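Local coordinates for heme-binding protein A (Haemophilus parasuis 29755, PDB 3TPA) that probably binds glutathione as the extracellular solute-binding component of a transport system, although its name records it as a heme-binding protein, at residues V39-V44 / V209-G214; K79-K84 / P191-T196. The protein carries 1 engineered substitution. All blocks are in the same frame, centred on the assembly; numbering follows the deposited sequence.

Contact 1: V39-V44 / V209-G214; sequences VYNRLV and VDYWKG
The carboxamide of N41 meets two aromatic side chains, Y211 and W212, at the start of a type I beta turn (Y211 to G214) in the loop that joins strands 202-207 and 220-225 of a family 5 solute-binding protein. N41 ND2 donates to Y211 OH at 3.2 Å, and the bond is nearly straight, with Y211 OH lying in the amide plane. The amide and the phenol ring are themselves almost coplanar, 6° apart, so the amide meets the ring at its edge, in plane, and N41 OD1 sits 3.5 Å from Y211 CE1. The indole is turned steeply, 63° from the amide, and offers its NE1 to N41 OD1 in a bond that is weak and long, at 3.3 Å, but also nearly straight. A chi1 of 58° folds the W212 indole back over its own backbone, which lets NE1 reach the amide.

Each end of this amide has a second partner. T189 OG1 also bonds N41 OD1, and E45 OE1 accepts from N41 ND2; four bonds, one of them weak, together hold the rotation of a buried amide. E45 is held in turn by a salt bridge from its OE2 to R42 NE. On the aromatic side, the Y211 ring packs edge-to-face with Y508, while W212 rests against L57 of strand 53-63 and against R75. K213 CG lies over one face of the indole, toward its rim. The turn is closed by G214 N donating to Y211 O at 2.9 Å.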
ATOM      1  N   VAL A  39     -17.576   0.631   6.861  1.00 13.41           N
ATOM      2  CA  VAL A  39     -18.231   1.159   8.060  1.00 14.90           C
ATOM      3  C   VAL A  39     -17.832   2.613   8.421  1.00 21.81           C
ATOM      4  O   VAL A  39     -18.605   3.330   9.054  1.00 25.44           O
ATOM      5  CB  VAL A  39     -17.941   0.235   9.259  1.00 17.49           C
ATOM      6  CG1 VAL A  39     -18.591   0.762  10.541  1.00 16.28           C
ATOM      7  CG2 VAL A  39     -18.416  -1.201   8.944  1.00 13.28           C
ATOM      8  N   TYR A  40     -16.640   3.040   8.011  1.00 15.07           N
ATOM      9  CA  TYR A  40     -16.099   4.353   8.399  1.00 17.84           C
ATOM     10  C   TYR A  40     -15.883   5.294   7.206  1.00 22.11           C
ATOM     11  O   TYR A  40     -16.004   4.881   6.055  1.00 17.46           O
ATOM     12  CB  TYR A  40     -14.754   4.161   9.106  1.00 15.62           C
ATOM     13  CG  TYR A  40     -14.837   3.494  10.470  1.00 17.52           C
ATOM     14  CD1 TYR A  40     -15.102   4.243  11.601  1.00 18.95           C
ATOM     15  CD2 TYR A  40     -14.617   2.126  10.630  1.00 18.27           C
ATOM     16  CE1 TYR A  40     -15.166   3.666  12.853  1.00 21.07           C
ATOM     17  CE2 TYR A  40     -14.679   1.531  11.897  1.00 13.75           C
ATOM     18  CZ  TYR A  40     -14.957   2.320  13.005  1.00 19.10           C
ATOM     19  OH  TYR A  40     -15.032   1.788  14.282  1.00 20.10           O
ATOM     20  N   ASN A  41     -15.557   6.557   7.509  1.00 19.46           N
ATOM     21  CA  ASN A  41     -15.070   7.536   6.531  1.00 15.91           C
ATOM     22  C   ASN A  41     -13.813   8.180   7.033  1.00 17.18           C
ATOM     23  O   ASN A  41     -13.501   8.073   8.215  1.00 17.12           O
ATOM     24  CB  ASN A  41     -16.092   8.646   6.292  1.00 11.32           C
ATOM     25  CG  ASN A  41     -17.267   8.177   5.466  1.00 21.32           C
ATOM     26  OD1 ASN A  41     -18.404   8.138   5.935  1.00 20.32           O
ATOM     27  ND2 ASN A  41     -16.990   7.798   4.229  1.00 16.40           N
ATOM     28  N   ARG A  42     -13.101   8.857   6.131  1.00 18.76           N
ATOM     29  CA  ARG A  42     -11.927   9.650   6.480  1.00 13.69           C
ATOM     30  C   ARG A  42     -12.207  11.109   6.158  1.00 14.81           C
ATOM     31  O   ARG A  42     -13.195  11.414   5.512  1.00 14.25           O
ATOM     32  CB  ARG A  42     -10.707   9.184   5.670  1.00 13.68           C
ATOM     33  CG  ARG A  42      -9.968   7.961   6.231  1.00 21.35           C
ATOM     34  CD  ARG A  42     -10.834   6.706   6.343  1.00 13.57           C
ATOM     35  NE  ARG A  42     -11.381   6.309   5.052  1.00 14.15           N
ATOM     36  CZ  ARG A  42     -12.322   5.387   4.905  1.00 21.19           C
ATOM     37  NH1 ARG A  42     -12.796   4.776   5.974  1.00 15.07           N
ATOM     38  NH2 ARG A  42     -12.787   5.079   3.702  1.00 18.35           N
ATOM     39  N   LEU A  43     -11.328  12.009   6.604  1.00 15.51           N
ATOM     40  CA  LEU A  43     -11.477  13.442   6.346  1.00 14.06           C
ATOM     41  C   LEU A  43     -11.588  13.708   4.845  1.00 14.66           C
ATOM     42  O   LEU A  43     -12.527  14.371   4.392  1.00 16.77           O
ATOM     43  CB  LEU A  43     -10.319  14.236   6.964  1.00 16.35           C
ATOM     44  CG  LEU A  43     -10.427  14.486   8.477  1.00 18.29           C
ATOM     45  CD1 LEU A  43      -9.140  15.068   9.029  1.00 17.14           C
ATOM     46  CD2 LEU A  43     -11.614  15.417   8.774  1.00 17.47           C
ATOM     47  N   VAL A  44     -10.636  13.173   4.086  1.00 11.07           N
ATOM     48  CA  VAL A  44     -10.718  13.137   2.621  1.00 12.95           C
ATOM     49  C   VAL A  44     -10.560  11.687   2.161  1.00 15.99           C
ATOM     50  O   VAL A  44      -9.962  10.875   2.870  1.00 18.38           O
ATOM     51  CB  VAL A  44      -9.643  14.032   1.960  1.00 15.02           C
ATOM     52  CG1 VAL A  44      -9.722  15.454   2.509  1.00 18.02           C
ATOM     53  CG2 VAL A  44      -8.228  13.444   2.185  1.00  8.54           C
ATOM     54  N   VAL A 209     -29.040   3.828   5.653  1.00 29.53           N
ATOM     55  CA  VAL A 209     -30.008   4.647   4.932  1.00 29.48           C
ATOM     56  C   VAL A 209     -29.654   6.131   4.987  1.00 35.06           C
ATOM     57  O   VAL A 209     -29.980   6.892   4.075  1.00 34.68           O
ATOM     58  CB  VAL A 209     -31.426   4.467   5.481  1.00 40.67           C
ATOM     59  CG1 VAL A 209     -32.395   5.390   4.736  1.00 43.52           C
ATOM     60  CG2 VAL A 209     -31.853   3.016   5.364  1.00 36.36           C
ATOM     61  N   ASP A 210     -28.981   6.537   6.058  1.00 31.82           N
ATOM     62  CA  ASP A 210     -28.702   7.950   6.298  1.00 29.68           C
ATOM     63  C   ASP A 210     -27.375   8.441   5.723  1.00 28.18           C
ATOM     64  O   ASP A 210     -27.018   9.604   5.879  1.00 30.36           O
ATOM     65  CB  ASP A 210     -28.767   8.255   7.800  1.00 35.75           C
ATOM     66  CG  ASP A 210     -30.168   8.104   8.368  1.00 50.52           C
ATOM     67  OD1 ASP A 210     -31.129   8.540   7.703  1.00 52.62           O
ATOM     68  OD2 ASP A 210     -30.309   7.543   9.476  1.00 59.56           O
ATOM     69  N   TYR A 211     -26.655   7.551   5.055  1.00 29.63           N
ATOM     70  CA  TYR A 211     -25.344   7.876   4.490  1.00 21.59           C
ATOM     71  C   TYR A 211     -25.378   9.176   3.731  1.00 26.78           C
ATOM     72  O   TYR A 211     -26.242   9.381   2.880  1.00 33.27           O
ATOM     73  CB  TYR A 211     -24.850   6.758   3.572  1.00 22.30           C
ATOM     74  CG  TYR A 211     -23.393   6.908   3.195  1.00 23.55           C
ATOM     75  CD1 TYR A 211     -22.443   7.262   4.147  1.00 22.94           C
ATOM     76  CD2 TYR A 211     -22.968   6.686   1.900  1.00 21.81           C
ATOM     77  CE1 TYR A 211     -21.111   7.394   3.813  1.00 18.28           C
ATOM     78  CE2 TYR A 211     -21.639   6.808   1.555  1.00 21.13           C
ATOM     79  CZ  TYR A 211     -20.717   7.169   2.510  1.00 23.00           C
ATOM     80  OH  TYR A 211     -19.392   7.285   2.148  1.00 23.29           O
ATOM     81  N   TRP A 212     -24.418  10.048   4.035  1.00 26.13           N
ATOM     82  CA  TRP A 212     -24.410  11.411   3.526  1.00 24.42           C
ATOM     83  C   TRP A 212     -24.320  11.507   2.005  1.00 29.15           C
ATOM     84  O   TRP A 212     -24.817  12.465   1.420  1.00 36.56           O
ATOM     85  CB  TRP A 212     -23.305  12.262   4.208  1.00 23.36           C
ATOM     86  CG  TRP A 212     -21.896  11.729   4.061  1.00 25.97           C
ATOM     87  CD1 TRP A 212     -21.275  10.811   4.863  1.00 32.88           C
ATOM     88  CD2 TRP A 212     -20.940  12.092   3.057  1.00 26.49           C
ATOM     89  NE1 TRP A 212     -19.999  10.565   4.408  1.00 25.18           N
ATOM     90  CE2 TRP A 212     -19.768  11.343   3.303  1.00 23.73           C
ATOM     91  CE3 TRP A 212     -20.963  12.968   1.962  1.00 26.75           C
ATOM     92  CZ2 TRP A 212     -18.632  11.445   2.503  1.00 24.48           C
ATOM     93  CZ3 TRP A 212     -19.832  13.066   1.166  1.00 24.60           C
ATOM     94  CH2 TRP A 212     -18.682  12.309   1.443  1.00 24.57           C
ATOM     95  N   LYS A 213     -23.680  10.527   1.372  1.00 29.24           N
ATOM     96  CA  LYS A 213     -23.531  10.487  -0.086  1.00 28.35           C
ATOM     97  C   LYS A 213     -24.778   9.909  -0.767  1.00 34.18           C
ATOM     98  O   LYS A 213     -24.846   9.837  -1.994  1.00 29.21           O
ATOM     99  CB  LYS A 213     -22.325   9.618  -0.484  1.00 27.80           C
ATOM    100  CG  LYS A 213     -20.994  10.331  -0.632  1.00 27.66           C
ATOM    101  CD  LYS A 213     -19.895   9.326  -0.986  1.00 27.87           C
ATOM    102  CE  LYS A 213     -19.042   9.797  -2.144  1.00 33.04           C
ATOM    103  NZ  LYS A 213     -18.605  11.200  -1.944  1.00 38.32           N
ATOM    104  N   GLY A 214     -25.753   9.490   0.034  1.00 35.21           N
ATOM    105  CA  GLY A 214     -26.908   8.774  -0.478  1.00 34.89           C
ATOM    106  C   GLY A 214     -26.756   7.292  -0.196  1.00 32.06           C
ATOM    107  O   GLY A 214     -25.645   6.767  -0.223  1.00 32.72           O
TER

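Contact 2: K79-K84 / P191-T196; sequences KFHSNK and PFIFQT
I193 lays its CG1 methylene over the centre of the H81 imidazole, a CH-pi contact with the carbon 3.7 Å from the ring centroid and 13° off the ring normal. This is the close-packed end of the contact. The two side chains pass antiparallel to each other, and I193 CG1 comes near both CG and CD2 of the ring. From an oblique direction F192 O approaches H81 CE1 to 3.1 Å. H81 NE2 is hydrogen-bonded to G190 O, just ahead of the strand, and this bond, together with the water at ND1, holds the ring's rotation. That water bridges H81 ND1, 3.0 Å away, to the backbone of the strand, accepting from F194 N at 3.0 Å. V39 of helix 36-39 and N208 also touch the imidazole.

Toward K84 the packing gives way to an exposed rim. The hydrogen bond modelled there from K84 NZ to T196 OG1 is doubtful, because its 2.5 Å is too short to be trusted in detail and the lysine is poorly ordered. N83 OD1 bonds T85 N within its own loop.

Residues 81-84 run within 15° of the direction of 192-196. I193 pairs through its backbone with T206 of strand 202-207, while the irregular loop meets strand 192-194 through side chains and a water: a loop packed along the outermost strand of the five-stranded mixed sheet in a periplasmic-binding-protein fold.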
ATOM      1  N   LYS A  79     -24.347  11.746  10.461  1.00 22.45           N
ATOM      2  CA  LYS A  79     -24.713  10.928  11.613  1.00 27.35           C
ATOM      3  C   LYS A  79     -23.871   9.670  11.736  1.00 24.22           C
ATOM      4  O   LYS A  79     -23.538   9.032  10.731  1.00 18.49           O
ATOM      5  CB  LYS A  79     -26.182  10.513  11.524  1.00 28.93           C
ATOM      6  CG  LYS A  79     -27.185  11.609  11.903  1.00 31.79           C
ATOM      7  CD  LYS A  79     -28.594  11.210  11.486  1.00 41.05           C
ATOM      8  CE  LYS A  79     -29.614  12.288  11.825  1.00 47.69           C
ATOM      9  NZ  LYS A  79     -29.324  13.576  11.143  1.00 49.48           N
ATOM     10  N   PHE A  80     -23.540   9.318  12.978  1.00 16.13           N
ATOM     11  CA  PHE A  80     -22.952   8.029  13.284  1.00 17.51           C
ATOM     12  C   PHE A  80     -24.060   6.987  13.300  1.00 20.09           C
ATOM     13  O   PHE A  80     -25.220   7.319  13.546  1.00 19.53           O
ATOM     14  CB  PHE A  80     -22.244   8.060  14.650  1.00 14.72           C
ATOM     15  CG  PHE A  80     -20.858   8.661  14.598  1.00 16.95           C
ATOM     16  CD1 PHE A  80     -19.790   7.927  14.110  1.00 22.35           C
ATOM     17  CD2 PHE A  80     -20.628   9.962  15.025  1.00 15.84           C
ATOM     18  CE1 PHE A  80     -18.520   8.473  14.039  1.00 19.39           C
ATOM     19  CE2 PHE A  80     -19.359  10.523  14.965  1.00 15.38           C
ATOM     20  CZ  PHE A  80     -18.306   9.792  14.463  1.00  8.02           C
ATOM     21  N   HIS A  81     -23.704   5.736  13.029  1.00 18.41           N
ATOM     22  CA  HIS A  81     -24.660   4.636  13.117  1.00 16.67           C
ATOM     23  C   HIS A  81     -25.060   4.453  14.572  1.00 20.88           C
ATOM     24  O   HIS A  81     -24.406   4.974  15.483  1.00 21.68           O
ATOM     25  CB  HIS A  81     -24.027   3.321  12.674  1.00 11.63           C
ATOM     26  CG  HIS A  81     -23.318   3.384  11.360  1.00 19.28           C
ATOM     27  ND1 HIS A  81     -22.164   2.673  11.113  1.00 21.86           N
ATOM     28  CD2 HIS A  81     -23.609   4.046  10.219  1.00 19.95           C
ATOM     29  CE1 HIS A  81     -21.767   2.906   9.875  1.00 18.59           C
ATOM     30  NE2 HIS A  81     -22.622   3.741   9.313  1.00 20.10           N
ATOM     31  N   SER A  82     -26.112   3.680  14.791  1.00 17.97           N
ATOM     32  CA  SER A  82     -26.474   3.303  16.142  1.00 28.39           C
ATOM     33  C   SER A  82     -26.557   1.797  16.217  1.00 27.36           C
ATOM     34  O   SER A  82     -26.711   1.120  15.193  1.00 26.35           O
ATOM     35  CB  SER A  82     -27.811   3.935  16.564  1.00 35.55           C
ATOM     36  OG  SER A  82     -28.823   3.650  15.618  1.00 48.57           O
ATOM     37  N   ASN A  83     -26.434   1.269  17.427  1.00 22.98           N
ATOM     38  CA  ASN A  83     -26.724  -0.138  17.652  1.00 25.10           C
ATOM     39  C   ASN A  83     -27.527  -0.241  18.931  1.00 27.81           C
ATOM     40  O   ASN A  83     -27.972   0.775  19.457  1.00 27.52           O
ATOM     41  CB  ASN A  83     -25.446  -0.987  17.678  1.00 26.65           C
ATOM     42  CG  ASN A  83     -24.500  -0.602  18.794  1.00 28.32           C
ATOM     43  OD1 ASN A  83     -24.918  -0.271  19.896  1.00 31.57           O
ATOM     44  ND2 ASN A  83     -23.209  -0.653  18.508  1.00 28.34           N
ATOM     45  N   LYS A  84     -27.737  -1.447  19.435  1.00 40.28           N
ATOM     46  CA  LYS A  84     -28.614  -1.596  20.601  1.00 48.15           C
ATOM     47  C   LYS A  84     -27.978  -1.048  21.872  1.00 44.93           C
ATOM     48  O   LYS A  84     -28.654  -0.845  22.870  1.00 48.15           O
ATOM     49  CB  LYS A  84     -29.069  -3.050  20.791  1.00 60.80           C
ATOM     50  CG  LYS A  84     -27.959  -4.098  20.798  1.00 71.56           C
ATOM     51  CD  LYS A  84     -28.533  -5.474  21.151  1.00 81.94           C
ATOM     52  CE  LYS A  84     -27.460  -6.558  21.197  1.00 84.78           C
ATOM     53  NZ  LYS A  84     -27.099  -7.058  19.844  1.00 84.43           N
ATOM     54  N   PRO A 191     -20.976   3.908   4.659  1.00 22.74           N
ATOM     55  CA  PRO A 191     -22.092   3.429   3.825  1.00 21.22           C
ATOM     56  C   PRO A 191     -22.718   2.120   4.287  1.00 25.17           C
ATOM     57  O   PRO A 191     -23.835   1.833   3.863  1.00 21.39           O
ATOM     58  CB  PRO A 191     -21.448   3.262   2.437  1.00 21.44           C
ATOM     59  CG  PRO A 191     -19.978   3.086   2.717  1.00 20.31           C
ATOM     60  CD  PRO A 191     -19.703   3.956   3.913  1.00 20.27           C
ATOM     61  N   PHE A 192     -22.031   1.346   5.126  1.00 17.32           N
ATOM     62  CA  PHE A 192     -22.596   0.108   5.652  1.00 17.30           C
ATOM     63  C   PHE A 192     -22.503   0.046   7.168  1.00 26.07           C
ATOM     64  O   PHE A 192     -21.573   0.586   7.771  1.00 21.05           O
ATOM     65  CB  PHE A 192     -21.931  -1.126   5.021  1.00 16.05           C
ATOM     66  CG  PHE A 192     -22.155  -1.235   3.535  1.00 16.38           C
ATOM     67  CD1 PHE A 192     -23.308  -1.821   3.037  1.00 23.78           C
ATOM     68  CD2 PHE A 192     -21.224  -0.740   2.641  1.00 23.36           C
ATOM     69  CE1 PHE A 192     -23.527  -1.920   1.678  1.00 22.96           C
ATOM     70  CE2 PHE A 192     -21.435  -0.828   1.276  1.00 24.19           C
ATOM     71  CZ  PHE A 192     -22.599  -1.424   0.796  1.00 23.22           C
ATOM     72  N   ILE A 193     -23.491  -0.613   7.766  1.00 22.26           N
ATOM     73  CA  ILE A 193     -23.590  -0.801   9.209  1.00 25.08           C
ATOM     74  C   ILE A 193     -23.241  -2.235   9.596  1.00 24.97           C
ATOM     75  O   ILE A 193     -23.800  -3.193   9.051  1.00 28.23           O
ATOM     76  CB  ILE A 193     -25.023  -0.527   9.675  1.00 30.52           C
ATOM     77  CG1 ILE A 193     -25.388   0.945   9.425  1.00 32.14           C
ATOM     78  CG2 ILE A 193     -25.189  -0.912  11.148  1.00 25.94           C
ATOM     79  CD1 ILE A 193     -26.881   1.222   9.472  1.00 37.56           C
ATOM     80  N   PHE A 194     -22.313  -2.388  10.527  1.00 18.75           N
ATOM     81  CA  PHE A 194     -21.949  -3.705  11.042  1.00 19.23           C
ATOM     82  C   PHE A 194     -23.122  -4.303  11.831  1.00 29.30           C
ATOM     83  O   PHE A 194     -23.535  -3.759  12.859  1.00 27.53           O
ATOM     84  CB  PHE A 194     -20.698  -3.562  11.920  1.00 23.75           C
ATOM     85  CG  PHE A 194     -20.284  -4.820  12.645  1.00 22.42           C
ATOM     86  CD1 PHE A 194     -19.542  -5.800  12.008  1.00 28.31           C
ATOM     87  CD2 PHE A 194     -20.598  -4.993  13.986  1.00 24.61           C
ATOM     88  CE1 PHE A 194     -19.144  -6.947  12.687  1.00 28.89           C
ATOM     89  CE2 PHE A 194     -20.204  -6.130  14.670  1.00 25.57           C
ATOM     90  CZ  PHE A 194     -19.478  -7.109  14.026  1.00 28.82           C
ATOM     91  N   GLN A 195     -23.646  -5.428  11.354  1.00 25.31           N
ATOM     92  CA  GLN A 195     -24.732  -6.111  12.046  1.00 30.31           C
ATOM     93  C   GLN A 195     -24.242  -6.675  13.376  1.00 33.86           C
ATOM     94  O   GLN A 195     -23.303  -7.470  13.413  1.00 44.48           O
ATOM     95  CB  GLN A 195     -25.301  -7.234  11.175  1.00 20.00           C
ATOM     96  CG  GLN A 195     -26.794  -7.455  11.344  1.00 20.00           C
ATOM     97  CD  GLN A 195     -27.315  -8.595  10.491  1.00 20.00           C
ATOM     98  OE1 GLN A 195     -28.115  -8.387   9.578  1.00 20.00           O
ATOM     99  NE2 GLN A 195     -26.863  -9.808  10.785  1.00 20.00           N
ATOM    100  N   THR A 196     -24.878  -6.259  14.468  1.00 40.19           N
ATOM    101  CA  THR A 196     -24.463  -6.698  15.808  1.00 50.75           C
ATOM    102  C   THR A 196     -24.716  -8.185  16.045  1.00 57.59           C
ATOM    103  O   THR A 196     -23.989  -8.838  16.796  1.00 60.35           O
ATOM    104  CB  THR A 196     -25.134  -5.868  16.933  1.00 65.60           C
ATOM    105  OG1 THR A 196     -25.273  -6.678  18.106  1.00 67.99           O
ATOM    106  CG2 THR A 196     -26.510  -5.382  16.503  1.00 64.61           C
TER
HETATM  107  O   HOH W   1     -21.678  -0.041  12.311  1.00 20.93           O

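Both contacts lie on the same side of the chain's centre, their centres about 12 Å apart, with contact 2 nested inside the loop closed by contact 1. They touch where V39 O comes 3.3 Å from H81 CE1 and Y211 CE1 comes near P191 N. The run just before strand 192-194 serves both: T189 bonds the N41 amide, and G190 bonds the H81 ring and the V39 backbone. Contact 1 is the buried one, built from a polar amide between aromatic groups. Contact 2 is partly buried, mixing CH-pi packing and a water bridge inside with a poorly ordered lysine at the surface. Contact 1 joins two loops; contact 2 lays a loop along strand 192-194.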